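Local coordinates for protein acetyl-CoA acetyltransferase (Bacillus anthracis, PDB 3SS6) that probably catalyses the reversible thiolase condensation of two acetyl-CoA molecules to acetoacetyl-CoA and free CoA, at residues Val8-Val13 with Val259-Glu264; His49-Val54 with Val112-Gly117; Ser123-Leu128 with Arg143-Glu148. One frame throughout, in Å; residues are numbered along the deposited sequence.

Contact 1: residues Val8-Val13 with Val259-Glu264; sequences VITAAV and VLMSEE
V8-V13 and V259-S262 run antiparallel, their short axes 4.7 Å apart at closest approach and their directions 148° apart. V8 and M261 form a hydrogen-bonded pair: V8 N donates to M261 O at 3.0 Å, and M261 N returns a bond to V8 O. I9 faces L260 in the non-hydrogen-bonded pair that follows. The register then slips at a beta bulge, where T10 and A11 together face V259: T10 N reaches V259 O at 2.8 Å, while V259 N bonds to A11 O.

I9 and L260 lie side by side on one face, I9 CG1 to L260 CD2 4.1 Å. M261 works on the other face: its chain bends at the last torsion (chi3 67°), bringing CE to 3.7 Å from T10 CG2, the two side chains meeting at about a right angle. T10 OG1 stands between its backbone N and carbonyl carbon (chi1 61°), where it rests on V259 CG1 at 3.4 Å and is hydrogen-bonded to G44 O. At the far end V8 CG1 lies across the aliphatic part of E263, 3.9 Å from E263 CB; the carboxylate beyond is held by N6 and R276.

The pair lies at the middle of the large mixed sheet of the thiolase fold, between strands 112-120 and 275-284. L260 packs under helix 93-107 and I9 against helix 352-370, while A11 and V13 on the opposite face meet helix 29-43, and S262 N-caps helix 263-269.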
loop_
_atom_site.group_PDB
_atom_site.type_symbol
_atom_site.label_atom_id
_atom_site.label_comp_id
_atom_site.label_asym_id
_atom_site.label_seq_id
_atom_site.Cartn_x
_atom_site.Cartn_y
_atom_site.Cartn_z
ATOM N N VAL A 8 -4.419 -4.105 47.002
ATOM C CA VAL A 8 -3.600 -2.930 47.262
ATOM C C VAL A 8 -2.621 -2.712 46.120
ATOM O O VAL A 8 -2.357 -3.612 45.323
ATOM C CB VAL A 8 -2.847 -3.014 48.620
ATOM C CG1 VAL A 8 -3.851 -3.133 49.769
ATOM C CG2 VAL A 8 -1.874 -4.173 48.626
ATOM N N ILE A 9 -2.103 -1.495 46.044
ATOM C CA ILE A 9 -1.245 -1.068 44.952
ATOM C C ILE A 9 0.086 -0.679 45.565
ATOM O O ILE A 9 0.132 0.197 46.429
ATOM C CB ILE A 9 -1.854 0.166 44.251
ATOM C CG1 ILE A 9 -3.164 -0.216 43.551
ATOM C CG2 ILE A 9 -0.871 0.757 43.231
ATOM C CD1 ILE A 9 -4.071 0.970 43.263
ATOM N N THR A 10 1.167 -1.318 45.127
ATOM C CA THR A 10 2.474 -1.070 45.756
ATOM C C THR A 10 3.443 -0.207 44.941
ATOM O O THR A 10 4.480 0.236 45.465
ATOM C CB THR A 10 3.169 -2.396 46.129
ATOM O OG1 THR A 10 3.392 -3.169 44.946
ATOM C CG2 THR A 10 2.307 -3.188 47.110
ATOM N N ALA A 11 3.117 0.024 43.673
ATOM C CA ALA A 11 3.912 0.899 42.816
ATOM C C ALA A 11 2.995 1.442 41.744
ATOM O O ALA A 11 2.016 0.789 41.372
ATOM C CB ALA A 11 5.089 0.145 42.173
ATOM N N ALA A 12 3.306 2.643 41.265
ATOM C CA ALA A 12 2.502 3.279 40.233
ATOM C C ALA A 12 3.403 4.231 39.469
ATOM O O ALA A 12 3.812 5.265 40.000
ATOM C CB ALA A 12 1.337 4.030 40.864
ATOM N N VAL A 13 3.735 3.870 38.235
ATOM C CA VAL A 13 4.697 4.644 37.455
ATOM C C VAL A 13 4.233 4.807 36.015
ATOM O O VAL A 13 3.353 4.082 35.556
ATOM C CB VAL A 13 6.094 3.999 37.466
ATOM C CG1 VAL A 13 6.719 4.115 38.857
ATOM C CG2 VAL A 13 6.029 2.543 37.004
ATOM N N VAL A 259 1.714 -1.970 40.168
ATOM C CA VAL A 259 1.873 -3.307 40.728
ATOM C C VAL A 259 0.776 -3.472 41.773
ATOM O O VAL A 259 0.642 -2.640 42.682
ATOM C CB VAL A 259 3.259 -3.517 41.390
ATOM C CG1 VAL A 259 3.326 -4.899 42.052
ATOM C CG2 VAL A 259 4.384 -3.351 40.350
ATOM N N LEU A 260 -0.030 -4.519 41.618
ATOM C CA LEU A 260 -1.128 -4.788 42.538
ATOM C C LEU A 260 -0.920 -6.138 43.192
ATOM O O LEU A 260 -0.377 -7.056 42.573
ATOM C CB LEU A 260 -2.468 -4.794 41.784
ATOM C CG LEU A 260 -2.834 -3.506 41.043
ATOM C CD1 LEU A 260 -2.409 -3.560 39.549
ATOM C CD2 LEU A 260 -4.325 -3.266 41.152
ATOM N N MET A 261 -1.364 -6.280 44.440
ATOM C CA MET A 261 -1.296 -7.579 45.095
ATOM C C MET A 261 -2.363 -7.652 46.185
ATOM O O MET A 261 -3.020 -6.658 46.485
ATOM C CB MET A 261 0.108 -7.825 45.678
ATOM C CG MET A 261 0.490 -6.854 46.806
ATOM S SD MET A 261 2.180 -7.130 47.398
ATOM C CE MET A 261 3.111 -6.638 45.935
ATOM N N SER A 262 -2.574 -8.834 46.746
ATOM C CA SER A 262 -3.506 -8.940 47.861
ATOM C C SER A 262 -2.929 -8.190 49.049
ATOM O O SER A 262 -1.709 -8.091 49.202
ATOM C CB SER A 262 -3.774 -10.398 48.225
ATOM O OG SER A 262 -2.598 -11.017 48.735
ATOM N N GLU A 263 -3.801 -7.650 49.886
ATOM C CA GLU A 263 -3.333 -6.971 51.079
ATOM C C GLU A 263 -2.544 -7.936 51.975
ATOM O O GLU A 263 -1.581 -7.539 52.633
ATOM C CB GLU A 263 -4.501 -6.350 51.839
ATOM C CG GLU A 263 -4.023 -5.402 52.943
ATOM C CD GLU A 263 -5.117 -4.500 53.472
ATOM O OE1 GLU A 263 -6.292 -4.685 53.096
ATOM O OE2 GLU A 263 -4.796 -3.597 54.275
ATOM N N GLU A 264 -2.961 -9.199 51.993
ATOM C CA GLU A 264 -2.263 -10.213 52.778
ATOM C C GLU A 264 -0.846 -10.450 52.258
ATOM O O GLU A 264 0.093 -10.592 53.051
ATOM C CB GLU A 264 -3.061 -11.520 52.837
ATOM C CG GLU A 264 -4.349 -11.403 53.637
ATOM C CD GLU A 264 -4.964 -12.748 53.987
ATOM O OE1 GLU A 264 -4.687 -13.740 53.278
ATOM O OE2 GLU A 264 -5.725 -12.810 54.978
#

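Contact 2: residues His49-Val54 with Val112-Gly117; sequences HEVDEV and VVVAGG
V51-V54 comes alongside V112-V114 in the same direction, and the two become a parallel bridge at V54 and V114, CA to CA 4.8 Å. This is part of the parallel edge of the thiolase sheet, in an alpha-beta-alpha layering: strand 53-57 lies between strands 83-88 and 112-120, and the connection from strand 83-88 through helix 93-107 to strand 112-120 is a beta-alpha-beta crossover that passes over strand 53-57.

Before the bridge, D52 grips V112 twice. D52 N donates to V112 O at 2.9 Å, and V112 N donates to D52 OD2 at 3.0 Å, arriving on the anti side of the carboxylate and 26° out of its plane. OD2 also takes the N-H of E111, so one oxygen fastens two successive backbone nitrogens at the start of strand 112-120. The carboxylate gets there because D52 CG lies beside its own backbone N (chi1 -65°), on the side where V112 passes.

V112 leans its branched carbon on the preceding turn, CB to E50 O 3.4 Å. On one face of the sheet V51 CG1 touches V114 CG2 at 3.7 Å, the side chains crossing at about a right angle, and V54 packs beside V114; L37 of helix 29-43 covers both V54 and V114. V113, whose side chain lies on the other face, brings CG1 to 3.4 Å from E53 O, the oxygen that accepts V114 N. The E53 carboxylate turns away to hydrogen-bond T83 and Q104 of its own chain and to form a salt bridge with R89 of the second subunit. E53 N, buried here, has no hydrogen-bond partner; E53 N to V112 O is 3.7 Å.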
loop_
_atom_site.group_PDB
_atom_site.type_symbol
_atom_site.label_atom_id
_atom_site.label_comp_id
_atom_site.label_asym_id
_atom_site.label_seq_id
_atom_site.Cartn_x
_atom_site.Cartn_y
_atom_site.Cartn_z
ATOM N N HIS A 49 9.733 -13.105 38.995
ATOM C CA HIS A 49 9.179 -14.456 39.035
ATOM C C HIS A 49 7.930 -14.541 39.922
ATOM O O HIS A 49 7.139 -15.482 39.805
ATOM C CB HIS A 49 10.237 -15.474 39.477
ATOM C CG HIS A 49 10.548 -15.427 40.938
ATOM N ND1 HIS A 49 11.627 -14.739 41.451
ATOM C CD2 HIS A 49 9.920 -15.987 41.998
ATOM C CE1 HIS A 49 11.649 -14.876 42.764
ATOM N NE2 HIS A 49 10.625 -15.627 43.122
ATOM N N GLU A 50 7.743 -13.547 40.787
ATOM C CA GLU A 50 6.594 -13.536 41.689
ATOM C C GLU A 50 5.361 -12.935 41.030
ATOM O O GLU A 50 4.253 -12.999 41.584
ATOM C CB GLU A 50 6.903 -12.743 42.946
ATOM C CG GLU A 50 7.968 -13.367 43.790
ATOM C CD GLU A 50 8.240 -12.542 45.013
ATOM O OE1 GLU A 50 7.555 -12.777 46.029
ATOM O OE2 GLU A 50 9.111 -11.648 44.948
ATOM N N VAL A 51 5.549 -12.340 39.855
ATOM C CA VAL A 51 4.422 -11.757 39.125
ATOM C C VAL A 51 3.605 -12.846 38.445
ATOM O O VAL A 51 4.131 -13.618 37.642
ATOM C CB VAL A 51 4.898 -10.746 38.070
ATOM C CG1 VAL A 51 3.706 -10.197 37.292
ATOM C CG2 VAL A 51 5.689 -9.615 38.748
ATOM N N ASP A 52 2.315 -12.903 38.756
ATOM C CA ASP A 52 1.458 -13.951 38.206
ATOM C C ASP A 52 0.919 -13.631 36.799
ATOM O O ASP A 52 0.656 -14.537 36.004
ATOM C CB ASP A 52 0.320 -14.242 39.189
ATOM C CG ASP A 52 0.833 -14.818 40.506
ATOM O OD1 ASP A 52 1.649 -15.763 40.462
ATOM O OD2 ASP A 52 0.463 -14.316 41.590
ATOM N N GLU A 53 0.761 -12.349 36.490
ATOM C CA GLU A 53 0.140 -11.945 35.236
ATOM C C GLU A 53 0.499 -10.493 34.952
ATOM O O GLU A 53 0.629 -9.696 35.877
ATOM C CB GLU A 53 -1.381 -12.037 35.379
ATOM C CG GLU A 53 -2.178 -11.882 34.102
ATOM C CD GLU A 53 -2.489 -13.221 33.472
ATOM O OE1 GLU A 53 -3.500 -13.851 33.853
ATOM O OE2 GLU A 53 -1.712 -13.638 32.597
ATOM N N VAL A 54 0.665 -10.167 33.673
ATOM C CA VAL A 54 0.747 -8.778 33.217
ATOM C C VAL A 54 -0.506 -8.530 32.392
ATOM O O VAL A 54 -0.802 -9.296 31.487
ATOM C CB VAL A 54 1.982 -8.544 32.327
ATOM C CG1 VAL A 54 1.948 -7.155 31.689
ATOM C CG2 VAL A 54 3.270 -8.739 33.161
ATOM N N VAL A 112 -0.083 -11.540 42.693
ATOM C CA VAL A 112 0.587 -10.317 42.248
ATOM C C VAL A 112 0.288 -10.113 40.761
ATOM O O VAL A 112 0.509 -11.012 39.954
ATOM C CB VAL A 112 2.125 -10.427 42.424
ATOM C CG1 VAL A 112 2.827 -9.177 41.897
ATOM C CG2 VAL A 112 2.484 -10.630 43.890
ATOM N N VAL A 113 -0.225 -8.941 40.394
ATOM C CA VAL A 113 -0.464 -8.636 38.983
ATOM C C VAL A 113 0.123 -7.273 38.641
ATOM O O VAL A 113 0.001 -6.330 39.427
ATOM C CB VAL A 113 -1.968 -8.607 38.662
ATOM C CG1 VAL A 113 -2.200 -8.312 37.160
ATOM C CG2 VAL A 113 -2.618 -9.916 39.059
ATOM N N VAL A 114 0.769 -7.179 37.482
ATOM C CA VAL A 114 1.263 -5.904 36.971
ATOM C C VAL A 114 0.278 -5.479 35.881
ATOM O O VAL A 114 0.025 -6.226 34.939
ATOM C CB VAL A 114 2.674 -6.046 36.396
ATOM C CG1 VAL A 114 3.131 -4.732 35.786
ATOM C CG2 VAL A 114 3.647 -6.478 37.501
ATOM N N ALA A 115 -0.306 -4.296 36.020
ATOM C CA ALA A 115 -1.396 -3.931 35.121
ATOM C C ALA A 115 -1.354 -2.465 34.785
ATOM O O ALA A 115 -0.954 -1.639 35.600
ATOM C CB ALA A 115 -2.745 -4.276 35.746
ATOM N N GLY A 116 -1.775 -2.140 33.572
ATOM C CA GLY A 116 -1.828 -0.751 33.163
ATOM C C GLY A 116 -2.185 -0.686 31.696
ATOM O O GLY A 116 -3.010 -1.466 31.209
ATOM N N GLY A 117 -1.568 0.248 30.990
ATOM C CA GLY A 117 -1.920 0.453 29.599
ATOM C C GLY A 117 -0.815 1.138 28.826
ATOM O O GLY A 117 0.120 1.694 29.398
#

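Contact 3: residues Ser123-Leu128 with Arg143-Glu148; sequences SSPYAL and RDTVWE
P125 O is gripped by the T145 hydroxyl, which donates to it from OG1 at 2.7 Å, while T145 N adds a weak, long bond to the same oxygen. With chi1 at 58° the T145 hydroxyl is tucked back over its own main chain, toward the P125 carbonyl. Next along, A127 and R143 make a hydrogen-bonded antiparallel pair: A127 N to R143 O and R143 N to A127 O are both 2.8 Å. R143 folds back through two successive turns of its chain (chi2 -81°, chi3 -68°), and its NE meets E148 OE2 at 2.8 Å in a salt bridge within the guanidinium plane. D144 N-caps helix 145-149, OD1 accepting from V146 N at 2.9 Å.

These strands form the beta hairpin of the thiolase tetramerisation loop. Its sheet continues into a strand of the second subunit, whose R132 pairs with D144 OD1; Y126 OH and D144 OD2 are bonded to Q138 of a third subunit.

The Y126 ring lies over D144, with D144 CA 3.8 Å from the ring centroid in a CH-pi contact. At the other end, past P125, S124 CB packs on V146 CG2 at 3.8 Å.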
loop_
_atom_site.group_PDB
_atom_site.type_symbol
_atom_site.label_atom_id
_atom_site.label_comp_id
_atom_site.label_asym_id
_atom_site.label_seq_id
_atom_site.Cartn_x
_atom_site.Cartn_y
_atom_site.Cartn_z
ATOM N N SER A 123 3.589 5.560 16.055
ATOM C CA SER A 123 4.149 4.452 15.263
ATOM C C SER A 123 3.070 3.515 14.716
ATOM O O SER A 123 3.369 2.461 14.121
ATOM C CB SER A 123 5.165 3.667 16.107
ATOM O OG SER A 123 4.538 3.142 17.272
ATOM N N SER A 124 1.808 3.884 14.904
ATOM C CA SER A 124 0.711 3.034 14.445
ATOM C C SER A 124 0.677 2.956 12.920
ATOM O O SER A 124 0.962 3.942 12.237
ATOM C CB SER A 124 -0.628 3.541 14.993
ATOM O OG SER A 124 -0.675 3.349 16.399
ATOM N N PRO A 125 0.333 1.773 12.382
ATOM C CA PRO A 125 0.408 1.536 10.935
ATOM C C PRO A 125 -0.765 2.087 10.137
ATOM O O PRO A 125 -1.732 2.630 10.703
ATOM C CB PRO A 125 0.414 0.006 10.845
ATOM C CG PRO A 125 -0.440 -0.417 11.984
ATOM C CD PRO A 125 -0.087 0.562 13.111
ATOM N N TYR A 126 -0.636 1.971 8.815
ATOM C CA TYR A 126 -1.743 2.168 7.883
ATOM C C TYR A 126 -2.224 0.796 7.419
ATOM O O TYR A 126 -1.463 -0.174 7.451
ATOM C CB TYR A 126 -1.290 3.002 6.690
ATOM C CG TYR A 126 -1.417 4.488 6.946
ATOM C CD1 TYR A 126 -0.490 5.154 7.741
ATOM C CD2 TYR A 126 -2.471 5.221 6.398
ATOM C CE1 TYR A 126 -0.609 6.505 7.994
ATOM C CE2 TYR A 126 -2.593 6.590 6.639
ATOM C CZ TYR A 126 -1.663 7.217 7.447
ATOM O OH TYR A 126 -1.762 8.566 7.702
ATOM N N ALA A 127 -3.486 0.719 7.012
ATOM C CA ALA A 127 -4.103 -0.552 6.627
ATOM C C ALA A 127 -4.706 -0.458 5.228
ATOM O O ALA A 127 -5.190 0.599 4.812
ATOM C CB ALA A 127 -5.184 -0.940 7.628
ATOM N N LEU A 128 -4.685 -1.579 4.512
ATOM C CA LEU A 128 -5.384 -1.697 3.231
ATOM C C LEU A 128 -6.424 -2.808 3.352
ATOM O O LEU A 128 -6.091 -3.952 3.669
ATOM C CB LEU A 128 -4.404 -2.011 2.101
ATOM C CG LEU A 128 -3.548 -0.840 1.602
ATOM C CD1 LEU A 128 -2.481 -1.318 0.619
ATOM C CD2 LEU A 128 -4.433 0.212 0.943
ATOM N N ARG A 143 -5.890 3.351 4.882
ATOM C CA ARG A 143 -6.539 3.825 6.099
ATOM C C ARG A 143 -5.577 4.030 7.253
ATOM O O ARG A 143 -4.781 3.162 7.594
ATOM C CB ARG A 143 -7.639 2.840 6.505
ATOM C CG ARG A 143 -8.695 2.631 5.425
ATOM C CD ARG A 143 -9.736 3.754 5.420
ATOM N NE ARG A 143 -10.568 3.723 6.623
ATOM C CZ ARG A 143 -11.607 4.526 6.837
ATOM N NH1 ARG A 143 -11.950 5.428 5.926
ATOM N NH2 ARG A 143 -12.308 4.430 7.963
ATOM N N ASP A 144 -5.650 5.211 7.852
ATOM C CA ASP A 144 -4.847 5.516 9.029
ATOM C C ASP A 144 -5.506 4.865 10.245
ATOM O O ASP A 144 -6.643 5.199 10.586
ATOM C CB ASP A 144 -4.825 7.041 9.206
ATOM C CG ASP A 144 -4.015 7.486 10.410
ATOM O OD1 ASP A 144 -3.652 6.644 11.259
ATOM O OD2 ASP A 144 -3.724 8.695 10.488
ATOM N N THR A 145 -4.823 3.911 10.877
ATOM C CA THR A 145 -5.423 3.211 12.025
ATOM C C THR A 145 -5.747 4.148 13.197
ATOM O O THR A 145 -6.689 3.899 13.948
ATOM C CB THR A 145 -4.559 2.031 12.530
ATOM O OG1 THR A 145 -3.255 2.501 12.901
ATOM C CG2 THR A 145 -4.435 0.963 11.451
ATOM N N VAL A 146 -4.973 5.214 13.349
ATOM C CA VAL A 146 -5.255 6.194 14.399
ATOM C C VAL A 146 -6.568 6.910 14.062
ATOM O O VAL A 146 -7.450 7.060 14.910
ATOM C CB VAL A 146 -4.112 7.217 14.539
ATOM C CG1 VAL A 146 -4.546 8.412 15.407
ATOM C CG2 VAL A 146 -2.865 6.559 15.108
ATOM N N TRP A 147 -6.717 7.331 12.810
ATOM C CA TRP A 147 -7.916 8.061 12.421
ATOM C C TRP A 147 -9.161 7.174 12.482
ATOM O O TRP A 147 -10.259 7.663 12.752
ATOM C CB TRP A 147 -7.745 8.679 11.024
ATOM C CG TRP A 147 -8.424 10.011 10.855
ATOM C CD1 TRP A 147 -9.529 10.280 10.100
ATOM C CD2 TRP A 147 -8.033 11.251 11.453
ATOM N NE1 TRP A 147 -9.852 11.622 10.196
ATOM C CE2 TRP A 147 -8.944 12.233 11.020
ATOM C CE3 TRP A 147 -6.995 11.623 12.311
ATOM C CZ2 TRP A 147 -8.850 13.568 11.420
ATOM C CZ3 TRP A 147 -6.903 12.950 12.711
ATOM C CH2 TRP A 147 -7.827 13.902 12.266
ATOM N N GLU A 148 -8.996 5.871 12.235
ATOM C CA GLU A 148 -10.108 4.923 12.318
ATOM C C GLU A 148 -10.585 4.758 13.751
ATOM O O GLU A 148 -11.786 4.708 14.020
ATOM C CB GLU A 148 -9.697 3.539 11.805
ATOM C CG GLU A 148 -9.526 3.466 10.304
ATOM C CD GLU A 148 -9.534 2.046 9.773
ATOM O OE1 GLU A 148 -8.997 1.159 10.457
ATOM O OE2 GLU A 148 -10.070 1.833 8.660
#

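Near the N terminus, 8-13 opens a long loop that contact 1 closes at 259-264, both ends belonging to the N-terminal thiolase domain. Contacts 2 and 3 nest inside it in series: 49-54 meets 112-117 first, then 123-128 meets 143-148. Contacts 1 and 2 touch where strands 252-262 and 112-120 lie side by side in one sheet: L260 N lies 2.8 Å from V113 O, a probable hydrogen bond, and L260 CD1 packs on A115 CB. Contact 3 follows directly on strand 112-120 but stands apart, its centre about 30 Å from that of contact 2 and 35 Å from that of contact 1, carrying the chain from the sheet to the subunit interfaces.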